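Local coordinates for ribonucleoside-diphosphate reductase, alpha chain (Actinobacillus ureae ATCC 25976, PDB 6DQX), which probably reduces ribonucleoside diphosphates to deoxyribonucleoside diphosphates, as the catalytic alpha subunit of a class Id ribonucleotide reductase, at residues Gly156-Ser161 with Ile192-Asp197; Leu163-Ile168 with Asn203-Met208. All blocks are in the same frame, centred on the assembly; numbering follows the deposited sequence.

Interaction 1: residues Gly156-Ser161 with Ile192-Asp197. With EDO (1,2-ethanediol), chain I.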
loop_
_atom_site.group_PDB
_atom_site.type_symbol
_atom_site.label_atom_id
_atom_site.label_comp_id
_atom_site.label_asym_id
_atom_site.label_seq_id
_atom_site.Cartn_x
_atom_site.Cartn_y
_atom_site.Cartn_z
ATOM N N GLY A 156 -5.119 -5.148 14.303
ATOM C CA GLY A 156 -4.348 -6.388 14.322
ATOM C C GLY A 156 -3.642 -6.692 13.018
ATOM O O GLY A 156 -3.713 -5.932 12.054
ATOM N N SER A 157 -2.966 -7.840 13.003
ATOM C CA SER A 157 -2.064 -8.219 11.928
ATOM C C SER A 157 -2.766 -8.629 10.644
ATOM O O SER A 157 -2.239 -8.418 9.545
ATOM C CB SER A 157 -1.187 -9.369 12.422
ATOM O OG SER A 157 -1.995 -10.501 12.746
ATOM N N PHE A 158 -3.941 -9.246 10.765
ATOM C CA PHE A 158 -4.702 -9.633 9.586
ATOM C C PHE A 158 -5.168 -8.414 8.776
ATOM O O PHE A 158 -5.095 -8.393 7.536
ATOM C CB PHE A 158 -5.889 -10.510 9.976
ATOM C CG PHE A 158 -6.724 -10.923 8.809
ATOM C CD1 PHE A 158 -7.786 -10.124 8.386
ATOM C CD2 PHE A 158 -6.424 -12.080 8.091
ATOM C CE1 PHE A 158 -8.542 -10.474 7.281
ATOM C CE2 PHE A 158 -7.180 -12.441 6.995
ATOM C CZ PHE A 158 -8.242 -11.640 6.587
ATOM N N ASN A 159 -5.634 -7.396 9.487
ATOM C CA ASN A 159 -5.966 -6.111 8.883
ATOM C C ASN A 159 -4.815 -5.596 7.989
ATOM O O ASN A 159 -5.028 -5.258 6.830
ATOM C CB ASN A 159 -6.298 -5.116 10.011
ATOM C CG ASN A 159 -6.557 -3.711 9.499
ATOM O OD1 ASN A 159 -7.521 -3.479 8.809
ATOM N ND2 ASN A 159 -5.677 -2.776 9.848
ATOM N N PHE A 160 -3.583 -5.572 8.509
ATOM C CA PHE A 160 -2.449 -5.113 7.688
ATOM C C PHE A 160 -2.084 -6.046 6.524
ATOM O O PHE A 160 -1.541 -5.595 5.516
ATOM C CB PHE A 160 -1.216 -4.804 8.543
ATOM C CG PHE A 160 -1.442 -3.682 9.491
ATOM C CD1 PHE A 160 -1.677 -2.388 9.009
ATOM C CD2 PHE A 160 -1.495 -3.909 10.832
ATOM C CE1 PHE A 160 -1.930 -1.359 9.878
ATOM C CE2 PHE A 160 -1.751 -2.879 11.717
ATOM C CZ PHE A 160 -1.963 -1.597 11.234
ATOM N N SER A 161 -2.387 -7.335 6.646
ATOM C CA SER A 161 -2.157 -8.267 5.518
ATOM C C SER A 161 -2.940 -7.864 4.265
ATOM O O SER A 161 -2.478 -8.095 3.165
ATOM C CB SER A 161 -2.470 -9.719 5.910
ATOM O OG SER A 161 -3.856 -10.035 5.815
ATOM N N ILE A 192 -4.388 -15.542 15.060
ATOM C CA ILE A 192 -4.250 -16.784 14.307
ATOM C C ILE A 192 -5.564 -17.250 13.646
ATOM O O ILE A 192 -5.566 -17.664 12.495
ATOM C CB ILE A 192 -3.579 -17.899 15.171
ATOM C CG1 ILE A 192 -3.171 -19.112 14.311
ATOM C CG2 ILE A 192 -4.462 -18.380 16.315
ATOM C CD1 ILE A 192 -2.305 -18.792 13.112
ATOM N N ASP A 193 -6.682 -17.145 14.365
ATOM C CA ASP A 193 -7.992 -17.533 13.789
ATOM C C ASP A 193 -8.350 -16.736 12.535
ATOM O O ASP A 193 -8.927 -17.298 11.601
ATOM C CB ASP A 193 -9.125 -17.409 14.826
ATOM C CG ASP A 193 -9.037 -18.448 15.934
ATOM O OD1 ASP A 193 -8.591 -19.585 15.665
ATOM O OD2 ASP A 193 -9.440 -18.133 17.089
ATOM N N GLU A 194 -7.994 -15.447 12.483
ATOM C CA GLU A 194 -8.267 -14.663 11.280
ATOM C C GLU A 194 -7.417 -15.132 10.099
ATOM O O GLU A 194 -7.893 -15.200 8.988
ATOM C CB GLU A 194 -8.039 -13.169 11.497
ATOM C CG GLU A 194 -8.984 -12.525 12.500
ATOM C CD GLU A 194 -8.783 -11.028 12.553
ATOM O OE1 GLU A 194 -8.283 -10.517 13.589
ATOM O OE2 GLU A 194 -9.072 -10.371 11.537
ATOM N N TRP A 195 -6.141 -15.412 10.352
ATOM C CA TRP A 195 -5.238 -15.891 9.291
ATOM C C TRP A 195 -5.658 -17.263 8.744
ATOM O O TRP A 195 -5.560 -17.498 7.553
ATOM C CB TRP A 195 -3.806 -15.959 9.809
ATOM C CG TRP A 195 -3.148 -14.628 9.952
ATOM C CD1 TRP A 195 -3.361 -13.703 10.938
ATOM C CD2 TRP A 195 -2.163 -14.066 9.085
ATOM N NE1 TRP A 195 -2.549 -12.609 10.750
ATOM C CE2 TRP A 195 -1.806 -12.798 9.617
ATOM C CE3 TRP A 195 -1.540 -14.506 7.910
ATOM C CZ2 TRP A 195 -0.862 -11.965 9.007
ATOM C CZ3 TRP A 195 -0.584 -13.675 7.308
ATOM C CH2 TRP A 195 -0.276 -12.411 7.844
ATOM N N LEU A 196 -6.162 -18.139 9.606
ATOM C CA LEU A 196 -6.617 -19.480 9.175
ATOM C C LEU A 196 -7.811 -19.513 8.203
ATOM O O LEU A 196 -8.083 -20.567 7.622
ATOM C CB LEU A 196 -6.873 -20.392 10.386
ATOM C CG LEU A 196 -5.642 -20.901 11.139
ATOM C CD1 LEU A 196 -6.051 -21.826 12.268
ATOM C CD2 LEU A 196 -4.663 -21.624 10.219
ATOM N N ASP A 197 -8.498 -18.378 8.002
ATOM C CA ASP A 197 -9.545 -18.254 6.974
ATOM C C ASP A 197 -9.087 -17.590 5.681
ATOM O O ASP A 197 -9.885 -17.379 4.786
ATOM C CB ASP A 197 -10.785 -17.543 7.562
ATOM C CG ASP A 197 -11.509 -18.400 8.586
ATOM O OD1 ASP A 197 -11.367 -19.634 8.561
ATOM O OD2 ASP A 197 -12.204 -17.837 9.439
HETATM C C1 EDO I . -12.882 -14.788 9.700
HETATM O O1 EDO I . -11.905 -15.373 10.571
HETATM C C2 EDO I . -14.027 -14.279 10.556
HETATM O O2 EDO I . -13.573 -13.076 11.185
HETATM O O HOH W 1 -6.175 -8.509 12.688
#
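The first turns of helix 156-170 face the short helix 192-195, and the backbones come nearest at Phe158 and Trp195, whose CA atoms lie 6.3 Å apart. The one direct hydrogen bond between the segments runs from Trp195 NE1 to Ser157 OG (3.0 Å, N-H...O angle 164°); the hydroxyl sits at the indole edge, close to the ring plane. Ser157 OG also bonds to Asp191 OD2, so the hydroxyl joins the indole to the residue just before the short helix. Phe158, its CG anti to the backbone N (chi1 179°), reaches across and turns its edge to one face of the indole, a T-shaped pair with the phenyl and five-membered ring centroids 5.9 Å apart and the planes at 84°. Farther along the indole, Trp195 CH2 packs 4.0 Å from Ser161 CB, while Ser161 OG hydrogen-bonds back to Phe158 O on its own helix. Glu194 crosses Phe158 with its carboxylate turned obliquely to the ring, OE2 coming 3.4 Å from CD1. That carboxylate is shared: OE2 forms a salt bridge with Arg144, and OE1 accepts from a water lying 3.0 Å away near the start of helix 156-170. At the outer end, Asp197 OD2 accepts from ethanediol O1, probably a crystallisation additive. The indole packs on Ile185 of strand 181-186 and Tyr210 of strand 209-213 and meets the Phe138 ring edge-to-face, while helix 227-243 covers Ile192 and Leu196, and Asn159 bonds to Val170 of the second subunit.

Interaction 2: residues Leu163-Ile168 with Asn203-Met208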
loop_
_atom_site.group_PDB
_atom_site.type_symbol
_atom_site.label_atom_id
_atom_site.label_comp_id
_atom_site.label_asym_id
_atom_site.label_seq_id
_atom_site.Cartn_x
_atom_site.Cartn_y
_atom_site.Cartn_z
ATOM N N LEU A 163 -3.197 -4.952 3.043
ATOM C CA LEU A 163 -2.363 -4.037 2.306
ATOM C C LEU A 163 -1.416 -4.762 1.349
ATOM O O LEU A 163 -1.233 -4.380 0.201
ATOM C CB LEU A 163 -1.576 -3.216 3.317
ATOM C CG LEU A 163 -0.781 -1.999 2.931
ATOM C CD1 LEU A 163 -1.504 -1.125 1.917
ATOM C CD2 LEU A 163 -0.478 -1.244 4.223
ATOM N N PHE A 164 -0.833 -5.857 1.822
ATOM C CA PHE A 164 0.135 -6.585 0.998
ATOM C C PHE A 164 -0.547 -7.370 -0.108
ATOM O O PHE A 164 -0.047 -7.432 -1.227
ATOM C CB PHE A 164 1.006 -7.445 1.906
ATOM C CG PHE A 164 1.852 -6.621 2.822
ATOM C CD1 PHE A 164 3.060 -6.107 2.365
ATOM C CD2 PHE A 164 1.408 -6.267 4.090
ATOM C CE1 PHE A 164 3.833 -5.290 3.181
ATOM C CE2 PHE A 164 2.172 -5.447 4.912
ATOM C CZ PHE A 164 3.395 -4.959 4.454
ATOM N N ASP A 165 -1.701 -7.941 0.209
ATOM C CA ASP A 165 -2.536 -8.611 -0.779
ATOM C C ASP A 165 -2.925 -7.654 -1.920
ATOM O O ASP A 165 -2.869 -8.015 -3.094
ATOM C CB ASP A 165 -3.764 -9.193 -0.080
ATOM C CG ASP A 165 -4.586 -10.089 -0.985
ATOM O OD1 ASP A 165 -4.284 -11.304 -1.131
ATOM O OD2 ASP A 165 -5.552 -9.568 -1.540
ATOM N N THR A 166 -3.272 -6.408 -1.582
ATOM C CA THR A 166 -3.548 -5.407 -2.616
ATOM C C THR A 166 -2.322 -4.998 -3.404
ATOM O O THR A 166 -2.403 -4.852 -4.627
ATOM C CB THR A 166 -4.219 -4.143 -2.009
ATOM O OG1 THR A 166 -5.466 -4.529 -1.438
ATOM C CG2 THR A 166 -4.490 -3.117 -3.059
ATOM N N VAL A 167 -1.188 -4.825 -2.733
ATOM C CA VAL A 167 0.028 -4.437 -3.442
ATOM C C VAL A 167 0.314 -5.427 -4.577
ATOM O O VAL A 167 0.576 -5.009 -5.710
ATOM C CB VAL A 167 1.256 -4.324 -2.518
ATOM C CG1 VAL A 167 2.540 -4.240 -3.336
ATOM C CG2 VAL A 167 1.156 -3.125 -1.606
ATOM N N ILE A 168 0.251 -6.727 -4.277
ATOM C CA ILE A 168 0.544 -7.742 -5.313
ATOM C C ILE A 168 -0.582 -7.884 -6.354
ATOM O O ILE A 168 -0.314 -8.236 -7.500
ATOM C CB ILE A 168 0.962 -9.113 -4.731
ATOM C CG1 ILE A 168 -0.228 -9.859 -4.120
ATOM C CG2 ILE A 168 2.092 -8.930 -3.734
ATOM C CD1 ILE A 168 0.122 -11.213 -3.549
ATOM N N ASN A 203 -13.378 -14.149 1.772
ATOM C CA ASN A 203 -12.353 -13.617 2.690
ATOM C C ASN A 203 -11.602 -12.532 1.947
ATOM O O ASN A 203 -11.399 -12.642 0.734
ATOM C CB ASN A 203 -11.430 -14.748 3.203
ATOM C CG ASN A 203 -10.388 -14.271 4.211
ATOM O OD1 ASN A 203 -9.303 -13.805 3.826
ATOM N ND2 ASN A 203 -10.692 -14.420 5.512
ATOM N N PRO A 204 -11.234 -11.434 2.644
ATOM C CA PRO A 204 -10.500 -10.390 1.953
ATOM C C PRO A 204 -9.219 -10.859 1.262
ATOM O O PRO A 204 -8.839 -10.262 0.280
ATOM C CB PRO A 204 -10.155 -9.397 3.060
ATOM C CG PRO A 204 -11.165 -9.624 4.110
ATOM C CD PRO A 204 -11.583 -11.056 4.024
ATOM N N ILE A 205 -8.579 -11.909 1.773
ATOM C CA ILE A 205 -7.265 -12.344 1.281
ATOM C C ILE A 205 -7.387 -13.575 0.377
ATOM O O ILE A 205 -7.666 -14.664 0.860
ATOM C CB ILE A 205 -6.337 -12.711 2.453
ATOM C CG1 ILE A 205 -6.259 -11.573 3.481
ATOM C CG2 ILE A 205 -4.951 -13.097 1.932
ATOM C CD1 ILE A 205 -5.806 -10.251 2.935
ATOM N N GLN A 206 -7.162 -13.377 -0.914
ATOM C CA GLN A 206 -7.239 -14.429 -1.943
ATOM C C GLN A 206 -5.935 -14.632 -2.731
ATOM O O GLN A 206 -5.785 -15.673 -3.344
ATOM C CB GLN A 206 -8.350 -14.102 -2.941
ATOM C CG GLN A 206 -9.759 -14.058 -2.359
ATOM C CD GLN A 206 -10.206 -15.381 -1.782
ATOM O OE1 GLN A 206 -9.849 -16.448 -2.280
ATOM N NE2 GLN A 206 -10.967 -15.319 -0.701
ATOM N N LEU A 207 -5.008 -13.664 -2.726
ATOM C CA LEU A 207 -3.852 -13.701 -3.643
ATOM C C LEU A 207 -2.572 -14.116 -2.933
ATOM O O LEU A 207 -1.810 -14.918 -3.462
ATOM C CB LEU A 207 -3.641 -12.350 -4.342
ATOM C CG LEU A 207 -4.860 -11.759 -5.082
ATOM C CD1 LEU A 207 -4.438 -10.616 -6.002
ATOM C CD2 LEU A 207 -5.626 -12.804 -5.877
ATOM N N MET A 208 -2.322 -13.546 -1.759
ATOM C CA MET A 208 -1.096 -13.829 -1.033
ATOM C C MET A 208 -1.183 -15.197 -0.382
ATOM O O MET A 208 -2.284 -15.707 -0.067
ATOM C CB MET A 208 -0.770 -12.750 -0.007
ATOM C CG MET A 208 -1.727 -12.612 1.147
ATOM S SD MET A 208 -1.116 -11.450 2.373
ATOM C CE MET A 208 -0.328 -12.534 3.543
#
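Asp165 reaches from the middle of helix 156-170 into the bend of Asn203-Met208, its CA 5.4 Å from that of Met208. The side chain leaves with CG anti to the backbone N (chi1 -171°), which carries the carboxylate outward from the helix. CB packs against the end of Ile205, 3.8 Å from CD1, and the two side chains run past each other in opposite directions. CG lies near the same methyl. OD1 accepts from two successive backbone amides: Leu207 N at 2.9 Å, on the syn lone pair and somewhat bent (149°), and Met208 N at 3.0 Å, straighter (162°) and almost in line with the C-O bond. Ile205 CG2, Leu207 CB and Met208 CG also come close to this oxygen, so the buried acceptor, bordered by carbon, is gripped by two N-H groups. OD2 points toward the Pro204-Gln206 side, with Pro204 O at 3.8 Å. The segment is the irregular approach to strand 209-213, and the helix the crossover between parallel strands 134-137 and 181-186 of the ribonucleotide reductase barrel domain; Asp165 thus ties the crossover helix to the entry of the strand beyond. Asn203 begins the bend with an Asx turn, OD1 accepting from Ile205 N, while Gln206 NE2 bonds to Asn203 O and Thr200 O. One turn beyond Asp165, Ile168 extends CD1 over the Leu207-Met208 peptide, 4.0 Å from each CB, and Phe181 of strand 181-186 lies against both Ile168 and Met208. Elsewhere on the same helix, Leu163, Thr166 and Val167 meet the second subunit, where Thr166 OG1 hydrogen-bonds to Thr166 OG1 of that chain.

From the N terminus, the chain runs along helix 156-170, supplying first Gly156-Ser161 and then Leu163-Ile168, passes through strand 181-186 and reaches Ile192-Asp197, where interaction 1 closes the first loop. It continues to Asn203-Met208, and interaction 2 closes the second before strand 209-213 begins. The loops cross rather than nest, since the two helix segments are met in the order in which they were made. Their centres lie 11 Å apart and they touch: Phe158 CZ is 3.7 Å from Ile205 CG1, and Ser161 OG adjoins Ile205 CD1. One helix thus binds successive parts of the following strand-to-strand connection, while also contacting the second subunit.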